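Ornithine carbamoyltransferase, anabolic (Campylobacter jejuni subsp. jejuni, PDB 3TPF) catalyses the reversible transfer of the carbamoyl group from carbamoyl phosphate to L-ornithine, giving L-citrulline and phosphate in arginine biosynthesis. Local coordinates at residues B[7-17]-B[163-171]; B[19-27]-B[288-299]. One frame throughout, in Å; residues are numbered along the deposited sequence.

Contact 1. Residues B[7-17]-B[163-171]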
loop_
_atom_site.group_PDB
_atom_site.type_symbol
_atom_site.label_atom_id
_atom_site.label_comp_id
_atom_site.label_asym_id
_atom_site.label_seq_id
_atom_site.Cartn_x
_atom_site.Cartn_y
_atom_site.Cartn_z
ATOM N N THR B 7 -26.138 -1.586 2.793
ATOM C CA THR B 7 -27.104 -1.319 1.731
ATOM C C THR B 7 -28.002 -0.130 2.070
ATOM O O THR B 7 -28.359 0.084 3.221
ATOM C CB THR B 7 -28.036 -2.520 1.461
ATOM O OG1 THR B 7 -29.068 -2.104 0.550
ATOM C CG2 THR B 7 -28.647 -3.005 2.744
ATOM N N LEU B 8 -28.433 0.598 1.067
ATOM C CA LEU B 8 -29.326 1.698 1.358
ATOM C C LEU B 8 -30.686 1.242 1.900
ATOM O O LEU B 8 -31.491 2.044 2.409
ATOM C CB LEU B 8 -29.499 2.545 0.110
ATOM C CG LEU B 8 -28.206 3.324 -0.161
ATOM C CD1 LEU B 8 -28.121 3.951 -1.530
ATOM C CD2 LEU B 8 -28.142 4.338 0.954
ATOM N N ARG B 9 -30.951 -0.050 1.770
ATOM C CA ARG B 9 -32.210 -0.611 2.270
ATOM C C ARG B 9 -32.408 -0.295 3.717
ATOM O O ARG B 9 -33.515 -0.194 4.166
ATOM C CB ARG B 9 -32.230 -2.116 2.152
ATOM C CG ARG B 9 -32.615 -2.604 0.776
ATOM C CD ARG B 9 -32.490 -4.091 0.689
ATOM N NE ARG B 9 -33.530 -4.730 1.430
ATOM C CZ ARG B 9 -33.911 -5.986 1.232
ATOM N NH1 ARG B 9 -33.322 -6.744 0.306
ATOM N NH2 ARG B 9 -34.901 -6.495 1.965
ATOM N N ASP B 10 -31.320 -0.188 4.457
ATOM C CA ASP B 10 -31.373 0.057 5.892
ATOM C C ASP B 10 -31.544 1.527 6.264
ATOM O O ASP B 10 -31.401 1.881 7.422
ATOM C CB ASP B 10 -30.108 -0.499 6.568
ATOM C CG ASP B 10 -29.985 -2.030 6.457
ATOM O OD1 ASP B 10 -31.025 -2.757 6.453
ATOM O OD2 ASP B 10 -28.835 -2.522 6.410
ATOM N N PHE B 11 -31.786 2.399 5.298
ATOM C CA PHE B 11 -31.886 3.839 5.588
ATOM C C PHE B 11 -33.158 4.514 5.091
ATOM O O PHE B 11 -33.868 3.977 4.224
ATOM C CB PHE B 11 -30.683 4.561 5.088
ATOM C CG PHE B 11 -29.430 4.066 5.711
ATOM C CD1 PHE B 11 -28.809 2.920 5.215
ATOM C CD2 PHE B 11 -28.918 4.690 6.838
ATOM C CE1 PHE B 11 -27.700 2.443 5.790
ATOM C CE2 PHE B 11 -27.790 4.194 7.448
ATOM C CZ PHE B 11 -27.197 3.075 6.912
ATOM N N SER B 12 -33.487 5.634 5.737
ATOM C CA SER B 12 -34.693 6.360 5.419
ATOM C C SER B 12 -34.408 7.365 4.331
ATOM O O SER B 12 -33.266 7.793 4.098
ATOM C CB SER B 12 -35.231 7.100 6.612
ATOM O OG SER B 12 -34.353 8.124 7.039
ATOM N N LYS B 13 -35.459 7.692 3.614
ATOM C CA LYS B 13 -35.448 8.775 2.641
ATOM C C LYS B 13 -34.671 9.966 3.217
ATOM O O LYS B 13 -33.807 10.533 2.581
ATOM C CB LYS B 13 -36.889 9.187 2.332
ATOM C CG LYS B 13 -37.024 10.178 1.210
ATOM C CD LYS B 13 -38.402 10.803 1.057
ATOM C CE LYS B 13 -38.374 11.891 -0.051
ATOM N NZ LYS B 13 -39.662 12.570 -0.424
ATOM N N GLU B 14 -35.021 10.340 4.435
ATOM C CA GLU B 14 -34.424 11.504 5.094
ATOM C C GLU B 14 -32.926 11.300 5.350
ATOM O O GLU B 14 -32.115 12.176 5.139
ATOM C CB GLU B 14 -35.121 11.774 6.411
ATOM C CG GLU B 14 -36.535 12.306 6.271
ATOM C CD GLU B 14 -37.616 11.227 6.008
ATOM O OE1 GLU B 14 -37.457 10.017 6.409
ATOM O OE2 GLU B 14 -38.659 11.633 5.402
ATOM N N GLU B 15 -32.582 10.139 5.840
ATOM C CA GLU B 15 -31.204 9.839 6.034
ATOM C C GLU B 15 -30.389 9.943 4.721
ATOM O O GLU B 15 -29.291 10.465 4.719
ATOM C CB GLU B 15 -31.050 8.471 6.699
ATOM C CG GLU B 15 -31.358 8.548 8.186
ATOM C CD GLU B 15 -31.445 7.199 8.875
ATOM O OE1 GLU B 15 -32.014 6.244 8.282
ATOM O OE2 GLU B 15 -30.933 7.103 10.018
ATOM N N ILE B 16 -30.881 9.356 3.645
ATOM C CA ILE B 16 -30.093 9.301 2.400
ATOM C C ILE B 16 -29.962 10.731 1.893
ATOM O O ILE B 16 -28.902 11.164 1.514
ATOM C CB ILE B 16 -30.749 8.459 1.308
ATOM C CG1 ILE B 16 -30.585 6.994 1.632
ATOM C CG2 ILE B 16 -30.173 8.766 -0.049
ATOM C CD1 ILE B 16 -31.776 6.140 1.192
ATOM N N LEU B 17 -31.053 11.470 1.910
ATOM C CA LEU B 17 -31.017 12.826 1.396
ATOM C C LEU B 17 -30.070 13.716 2.234
ATOM O O LEU B 17 -29.426 14.640 1.713
ATOM C CB LEU B 17 -32.417 13.488 1.305
ATOM C CG LEU B 17 -33.329 13.010 0.154
ATOM C CD1 LEU B 17 -34.671 13.706 0.237
ATOM C CD2 LEU B 17 -32.677 13.137 -1.217
ATOM N N LEU B 163 -32.828 0.305 -7.828
ATOM C CA LEU B 163 -34.236 -0.058 -7.678
ATOM C C LEU B 163 -34.684 0.355 -6.289
ATOM O O LEU B 163 -35.658 1.088 -6.118
ATOM C CB LEU B 163 -34.480 -1.566 -7.914
ATOM C CG LEU B 163 -35.821 -2.178 -7.541
ATOM C CD1 LEU B 163 -36.932 -1.387 -8.218
ATOM C CD2 LEU B 163 -35.876 -3.670 -7.891
ATOM N N ILE B 164 -33.882 -0.074 -5.334
ATOM C CA ILE B 164 -34.074 0.196 -3.909
ATOM C C ILE B 164 -34.112 1.651 -3.566
ATOM O O ILE B 164 -34.977 2.095 -2.826
ATOM C CB ILE B 164 -32.871 -0.350 -3.130
ATOM C CG1 ILE B 164 -33.072 -1.833 -2.920
ATOM C CG2 ILE B 164 -32.558 0.408 -1.832
ATOM C CD1 ILE B 164 -31.763 -2.506 -2.530
ATOM N N THR B 165 -33.114 2.369 -4.039
ATOM C CA THR B 165 -32.966 3.781 -3.689
ATOM C C THR B 165 -34.120 4.585 -4.293
ATOM O O THR B 165 -34.655 5.503 -3.664
ATOM C CB THR B 165 -31.679 4.375 -4.237
ATOM O OG1 THR B 165 -30.594 3.617 -3.756
ATOM C CG2 THR B 165 -31.533 5.823 -3.833
ATOM N N ALA B 166 -34.510 4.214 -5.511
ATOM C CA ALA B 166 -35.657 4.836 -6.185
ATOM C C ALA B 166 -36.895 4.675 -5.301
ATOM O O ALA B 166 -37.671 5.597 -5.046
ATOM C CB ALA B 166 -35.848 4.152 -7.518
ATOM N N ALA B 167 -36.984 3.464 -4.800
ATOM C CA ALA B 167 -38.099 3.008 -4.011
ATOM C C ALA B 167 -38.204 3.810 -2.720
ATOM O O ALA B 167 -39.353 4.161 -2.268
ATOM C CB ALA B 167 -37.933 1.517 -3.669
ATOM N N ILE B 168 -37.055 4.074 -2.119
ATOM C CA ILE B 168 -37.046 4.773 -0.839
ATOM C C ILE B 168 -37.348 6.229 -1.065
ATOM O O ILE B 168 -38.179 6.831 -0.375
ATOM C CB ILE B 168 -35.728 4.619 -0.070
ATOM C CG1 ILE B 168 -35.539 3.161 0.377
ATOM C CG2 ILE B 168 -35.755 5.500 1.162
ATOM C CD1 ILE B 168 -34.188 2.754 0.885
ATOM N N LEU B 169 -36.721 6.778 -2.098
ATOM C CA LEU B 169 -36.716 8.221 -2.276
ATOM C C LEU B 169 -37.987 8.764 -2.867
ATOM O O LEU B 169 -38.299 9.945 -2.701
ATOM C CB LEU B 169 -35.546 8.614 -3.109
ATOM C CG LEU B 169 -34.151 8.654 -2.425
ATOM C CD1 LEU B 169 -33.195 9.049 -3.546
ATOM C CD2 LEU B 169 -33.990 9.650 -1.281
ATOM N N GLY B 170 -38.728 7.892 -3.552
ATOM C CA GLY B 170 -39.974 8.278 -4.245
ATOM C C GLY B 170 -39.809 8.652 -5.730
ATOM O O GLY B 170 -40.660 9.325 -6.335
ATOM N N PHE B 171 -38.736 8.178 -6.322
ATOM C CA PHE B 171 -38.403 8.505 -7.690
ATOM C C PHE B 171 -39.275 7.731 -8.627
ATOM O O PHE B 171 -39.952 6.774 -8.254
ATOM C CB PHE B 171 -36.949 8.111 -8.024
ATOM C CG PHE B 171 -35.908 9.060 -7.521
ATOM C CD1 PHE B 171 -36.219 10.064 -6.613
ATOM C CD2 PHE B 171 -34.592 8.918 -7.941
ATOM C CE1 PHE B 171 -35.229 10.902 -6.139
ATOM C CE2 PHE B 171 -33.621 9.778 -7.497
ATOM C CZ PHE B 171 -33.938 10.775 -6.597
#
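I168 points from helix 157-169 into the bend of 7-17, its two branches dividing the work. CD1 ends against the carbonyl oxygens of L8 and F11, 3.6 Å from F11 O, while CG2 lies against the backbone at K13 and meets I16 CD1 at 4.0 Å. One turn earlier, I164 CD1 rests on the aliphatic part of R9, 3.4 Å from R9 CG, the two side chains crossing at about a right angle. L8 CD1 lies against T165 OG1, a hydroxyl hydrogen-bonded to S161 O in its own helix. At the other end L169 CD2 packs on L17 CG at 3.7 Å, and the extended K13 chain, CG anti to its backbone N (chi1 -173°), runs past the L169 carbonyl. No hydrogen bond crosses the interface. Within 7-17, T7 OG1 accepts from R9 N in an ST turn, and S12 and E15 form a capping box at the start of helix 13-28. Farther out, a salt bridge to E186 and a hydrogen bond to Y124 OH hold the R9 guanidinium while CG and CD pack on I164. The contact sets the N-terminal 3-10 turn and the start of helix 13-28 against helix 157-169 of the Rossmann-like ornithine domain, part of the carbamoyltransferase interdomain packing.

Contact 2. Residues B[19-27]-B[288-299]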
loop_
_atom_site.group_PDB
_atom_site.type_symbol
_atom_site.label_atom_id
_atom_site.label_comp_id
_atom_site.label_asym_id
_atom_site.label_seq_id
_atom_site.Cartn_x
_atom_site.Cartn_y
_atom_site.Cartn_z
ATOM N N LEU B 19 -27.347 12.697 3.669
ATOM C CA LEU B 19 -26.011 12.309 3.270
ATOM C C LEU B 19 -25.574 13.076 2.015
ATOM O O LEU B 19 -24.501 13.679 1.922
ATOM C CB LEU B 19 -25.933 10.820 2.988
ATOM C CG LEU B 19 -25.754 9.823 4.161
ATOM C CD1 LEU B 19 -25.698 8.383 3.667
ATOM C CD2 LEU B 19 -24.508 10.175 4.970
ATOM N N VAL B 20 -26.455 13.117 1.051
ATOM C CA VAL B 20 -26.221 13.930 -0.123
ATOM C C VAL B 20 -26.025 15.417 0.243
ATOM O O VAL B 20 -25.145 16.079 -0.294
ATOM C CB VAL B 20 -27.356 13.777 -1.132
ATOM C CG1 VAL B 20 -27.247 14.931 -2.098
ATOM C CG2 VAL B 20 -27.312 12.409 -1.835
ATOM N N ASN B 21 -26.850 15.951 1.110
ATOM C CA ASN B 21 -26.714 17.383 1.401
ATOM C C ASN B 21 -25.435 17.673 2.113
ATOM O O ASN B 21 -24.843 18.739 1.993
ATOM C CB ASN B 21 -27.858 17.953 2.266
ATOM C CG ASN B 21 -29.180 17.995 1.535
ATOM O OD1 ASN B 21 -29.276 17.928 0.271
ATOM N ND2 ASN B 21 -30.232 18.160 2.325
ATOM N N HIS B 22 -25.014 16.711 2.912
ATOM C CA HIS B 22 -23.824 16.933 3.693
ATOM C C HIS B 22 -22.623 16.902 2.721
ATOM O O HIS B 22 -21.732 17.745 2.821
ATOM C CB HIS B 22 -23.686 15.868 4.777
ATOM C CG HIS B 22 -22.611 16.172 5.777
ATOM N ND1 HIS B 22 -22.130 17.444 5.964
ATOM C CD2 HIS B 22 -21.915 15.382 6.626
ATOM C CE1 HIS B 22 -21.174 17.434 6.872
ATOM N NE2 HIS B 22 -21.029 16.196 7.292
ATOM N N ALA B 23 -22.656 15.922 1.819
ATOM C CA ALA B 23 -21.620 15.746 0.795
ATOM C C ALA B 23 -21.418 17.084 0.108
ATOM O O ALA B 23 -20.327 17.603 -0.055
ATOM C CB ALA B 23 -21.998 14.652 -0.206
ATOM N N SER B 24 -22.526 17.679 -0.206
ATOM C CA SER B 24 -22.529 18.899 -0.910
ATOM C C SER B 24 -21.888 20.014 -0.088
ATOM O O SER B 24 -21.132 20.809 -0.606
ATOM C CB SER B 24 -23.979 19.237 -1.227
ATOM O OG SER B 24 -24.069 20.097 -2.317
ATOM N N GLU B 25 -22.233 20.095 1.175
ATOM C CA GLU B 25 -21.625 21.094 2.077
ATOM C C GLU B 25 -20.113 20.907 2.117
ATOM O O GLU B 25 -19.343 21.863 2.106
ATOM C CB GLU B 25 -22.179 20.985 3.512
ATOM C CG GLU B 25 -23.489 21.745 3.773
ATOM C CD GLU B 25 -24.355 21.096 4.877
ATOM O OE1 GLU B 25 -25.552 21.440 4.969
ATOM O OE2 GLU B 25 -23.833 20.251 5.680
ATOM N N LEU B 26 -19.711 19.643 2.147
ATOM C CA LEU B 26 -18.283 19.306 2.300
ATOM C C LEU B 26 -17.518 19.638 1.024
ATOM O O LEU B 26 -16.363 20.089 1.062
ATOM C CB LEU B 26 -18.090 17.840 2.679
ATOM C CG LEU B 26 -18.395 17.508 4.136
ATOM C CD1 LEU B 26 -18.416 15.977 4.275
ATOM C CD2 LEU B 26 -17.360 18.174 5.048
ATOM N N LYS B 27 -18.177 19.406 -0.097
ATOM C CA LYS B 27 -17.582 19.762 -1.386
ATOM C C LYS B 27 -17.392 21.259 -1.446
ATOM O O LYS B 27 -16.354 21.741 -1.838
ATOM C CB LYS B 27 -18.417 19.309 -2.564
ATOM C CG LYS B 27 -17.873 19.756 -3.908
ATOM C CD LYS B 27 -18.399 18.856 -5.026
ATOM C CE LYS B 27 -18.215 19.377 -6.462
ATOM N NZ LYS B 27 -18.413 18.245 -7.493
ATOM N N ASN B 288 -17.307 12.475 -7.814
ATOM C CA ASN B 288 -18.263 12.866 -6.741
ATOM C C ASN B 288 -18.477 11.731 -5.667
ATOM O O ASN B 288 -18.932 11.951 -4.594
ATOM C CB ASN B 288 -19.617 13.220 -7.344
ATOM C CG ASN B 288 -19.744 14.654 -7.834
ATOM O OD1 ASN B 288 -18.952 15.496 -7.478
ATOM N ND2 ASN B 288 -20.770 14.928 -8.670
ATOM N N ARG B 289 -18.039 10.537 -5.939
ATOM C CA ARG B 289 -17.956 9.507 -4.889
ATOM C C ARG B 289 -17.144 9.891 -3.634
ATOM O O ARG B 289 -17.370 9.394 -2.548
ATOM C CB ARG B 289 -17.287 8.247 -5.441
ATOM C CG ARG B 289 -17.647 7.051 -4.641
ATOM C CD ARG B 289 -18.471 6.041 -5.472
ATOM N NE ARG B 289 -17.892 4.726 -5.203
ATOM C CZ ARG B 289 -17.026 4.112 -5.993
ATOM N NH1 ARG B 289 -16.456 2.987 -5.568
ATOM N NH2 ARG B 289 -16.741 4.601 -7.219
ATOM N N LEU B 290 -16.175 10.776 -3.832
ATOM C CA LEU B 290 -15.390 11.288 -2.735
ATOM C C LEU B 290 -16.275 11.918 -1.685
ATOM O O LEU B 290 -16.186 11.615 -0.526
ATOM C CB LEU B 290 -14.387 12.313 -3.229
ATOM C CG LEU B 290 -13.560 12.997 -2.126
ATOM C CD1 LEU B 290 -12.859 11.828 -1.467
ATOM C CD2 LEU B 290 -12.583 14.042 -2.612
ATOM N N TYR B 291 -17.130 12.816 -2.104
ATOM C CA TYR B 291 -17.826 13.743 -1.161
ATOM C C TYR B 291 -18.845 12.955 -0.387
ATOM O O TYR B 291 -19.178 13.238 0.737
ATOM C CB TYR B 291 -18.456 14.907 -1.912
ATOM C CG TYR B 291 -17.438 15.592 -2.772
ATOM C CD1 TYR B 291 -16.457 16.369 -2.211
ATOM C CD2 TYR B 291 -17.408 15.397 -4.156
ATOM C CE1 TYR B 291 -15.502 16.974 -2.994
ATOM C CE2 TYR B 291 -16.440 16.017 -4.942
ATOM C CZ TYR B 291 -15.502 16.813 -4.352
ATOM O OH TYR B 291 -14.519 17.446 -5.079
ATOM N N VAL B 292 -19.312 11.946 -1.047
ATOM C CA VAL B 292 -20.413 11.111 -0.570
ATOM C C VAL B 292 -19.867 10.115 0.454
ATOM O O VAL B 292 -20.396 9.952 1.538
ATOM C CB VAL B 292 -21.141 10.483 -1.808
ATOM C CG1 VAL B 292 -21.647 9.133 -1.508
ATOM C CG2 VAL B 292 -22.316 11.394 -2.249
ATOM N N VAL B 293 -18.739 9.514 0.135
ATOM C CA VAL B 293 -18.050 8.711 1.155
ATOM C C VAL B 293 -17.675 9.583 2.404
ATOM O O VAL B 293 -17.881 9.177 3.550
ATOM C CB VAL B 293 -16.862 7.968 0.604
ATOM C CG1 VAL B 293 -16.032 7.371 1.758
ATOM C CG2 VAL B 293 -17.420 6.852 -0.394
ATOM N N LYS B 294 -17.209 10.789 2.175
ATOM C CA LYS B 294 -16.994 11.706 3.323
ATOM C C LYS B 294 -18.180 11.842 4.237
ATOM O O LYS B 294 -18.100 11.613 5.453
ATOM C CB LYS B 294 -16.576 13.049 2.844
ATOM C CG LYS B 294 -15.096 13.132 2.522
ATOM C CD LYS B 294 -14.826 14.336 1.665
ATOM C CE LYS B 294 -13.619 15.199 2.138
ATOM N NZ LYS B 294 -13.563 16.504 1.443
ATOM N N ALA B 295 -19.326 12.133 3.642
ATOM C CA ALA B 295 -20.577 12.310 4.418
ATOM C C ALA B 295 -20.846 11.029 5.186
ATOM O O ALA B 295 -21.202 11.027 6.385
ATOM C CB ALA B 295 -21.772 12.642 3.518
ATOM N N LEU B 296 -20.736 9.935 4.468
ATOM C CA LEU B 296 -21.100 8.633 5.020
ATOM C C LEU B 296 -20.258 8.333 6.244
ATOM O O LEU B 296 -20.737 7.918 7.261
ATOM C CB LEU B 296 -20.833 7.542 3.935
ATOM C CG LEU B 296 -21.159 6.134 4.213
ATOM C CD1 LEU B 296 -22.584 5.972 4.694
ATOM C CD2 LEU B 296 -20.995 5.409 2.882
ATOM N N LEU B 297 -18.964 8.497 6.082
ATOM C CA LEU B 297 -18.058 8.290 7.195
ATOM C C LEU B 297 -18.397 9.284 8.357
ATOM O O LEU B 297 -18.444 8.812 9.518
ATOM C CB LEU B 297 -16.620 8.511 6.808
ATOM C CG LEU B 297 -15.909 7.607 5.839
ATOM C CD1 LEU B 297 -14.542 8.318 5.572
ATOM C CD2 LEU B 297 -15.786 6.161 6.315
ATOM N N CYS B 298 -18.717 10.549 8.105
ATOM C CA CYS B 298 -19.087 11.379 9.270
ATOM C C CYS B 298 -20.319 10.812 9.951
ATOM O O CYS B 298 -20.511 10.926 11.187
ATOM C CB CYS B 298 -19.291 12.882 8.933
ATOM S SG CYS B 298 -17.796 13.637 8.197
ATOM N N PHE B 299 -21.204 10.319 9.119
ATOM C CA PHE B 299 -22.507 9.922 9.574
ATOM C C PHE B 299 -22.374 8.706 10.454
ATOM O O PHE B 299 -22.932 8.687 11.545
ATOM C CB PHE B 299 -23.370 9.607 8.408
ATOM C CG PHE B 299 -24.630 8.894 8.756
ATOM C CD1 PHE B 299 -25.730 9.580 9.203
ATOM C CD2 PHE B 299 -24.744 7.513 8.585
ATOM C CE1 PHE B 299 -26.926 8.918 9.539
ATOM C CE2 PHE B 299 -25.964 6.845 8.887
ATOM C CZ PHE B 299 -27.049 7.552 9.370
#
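N288 and K27 open a helix-helix packing in which 19-27 crosses 288-299 at 114°, joining the first helix of the carbamoyltransferase fold to its long C-terminal one. K27 NZ donates to N288 OD1 over 2.8 Å, in the carbonyl plane and on a lone pair; salt bridges to E138 and E284 also hold this ammonium. Next comes Y291. With CG anti to its backbone N (chi1 176°) and the chain extended beyond, K27 runs across one face of the Y291 ring toward N288, its CD 3.6 Å from the ring centroid in a CH-pi contact. A23 CB lies 3.3 Å from Y291 O, and the CA atoms of these two residues are the nearest pair across the helices. A23 and A295 offer only methyls here, consistent with the 7.9 Å between the segment axes. V292 CG2 flanks the A23 methyl. One turn after Y291, K294 offers CB to L26 CD1, while its amine extends to E60 in a salt bridge. A295 sets its CB between L19, H22 and A23, 4.0 Å from H22 CB. L296 CD1 then meets L19 CD1, and C298 CB approaches the edge of the H22 imidazole, whose ND1 donates to E25 OE2 in a long, bent bond. Finally F299 CB takes the L19 methyl CD2 at 3.7 Å.

Overall arrangement
Near the N terminus, 7-17 leads into helix 13-28, and 19-27 follows on that same helix, so both contacts begin on one element. The chain then builds the four-stranded parallel sheet, helix 126-138 and the first strand of the five-stranded sheet before 163-171 closes the loop of contact 1. The rest of that sheet follows, and 288-299 on helix 279-302 closes the longer loop of contact 2. Their segments alternate, making the two loops cross. Helix 13-28 is thus tied at its start to helix 157-169 and farther along to the C-terminal helix, with helix 126-138 touching both contacts. Where these meet, F11 CE2 lies 3.5 Å from F299 CE2.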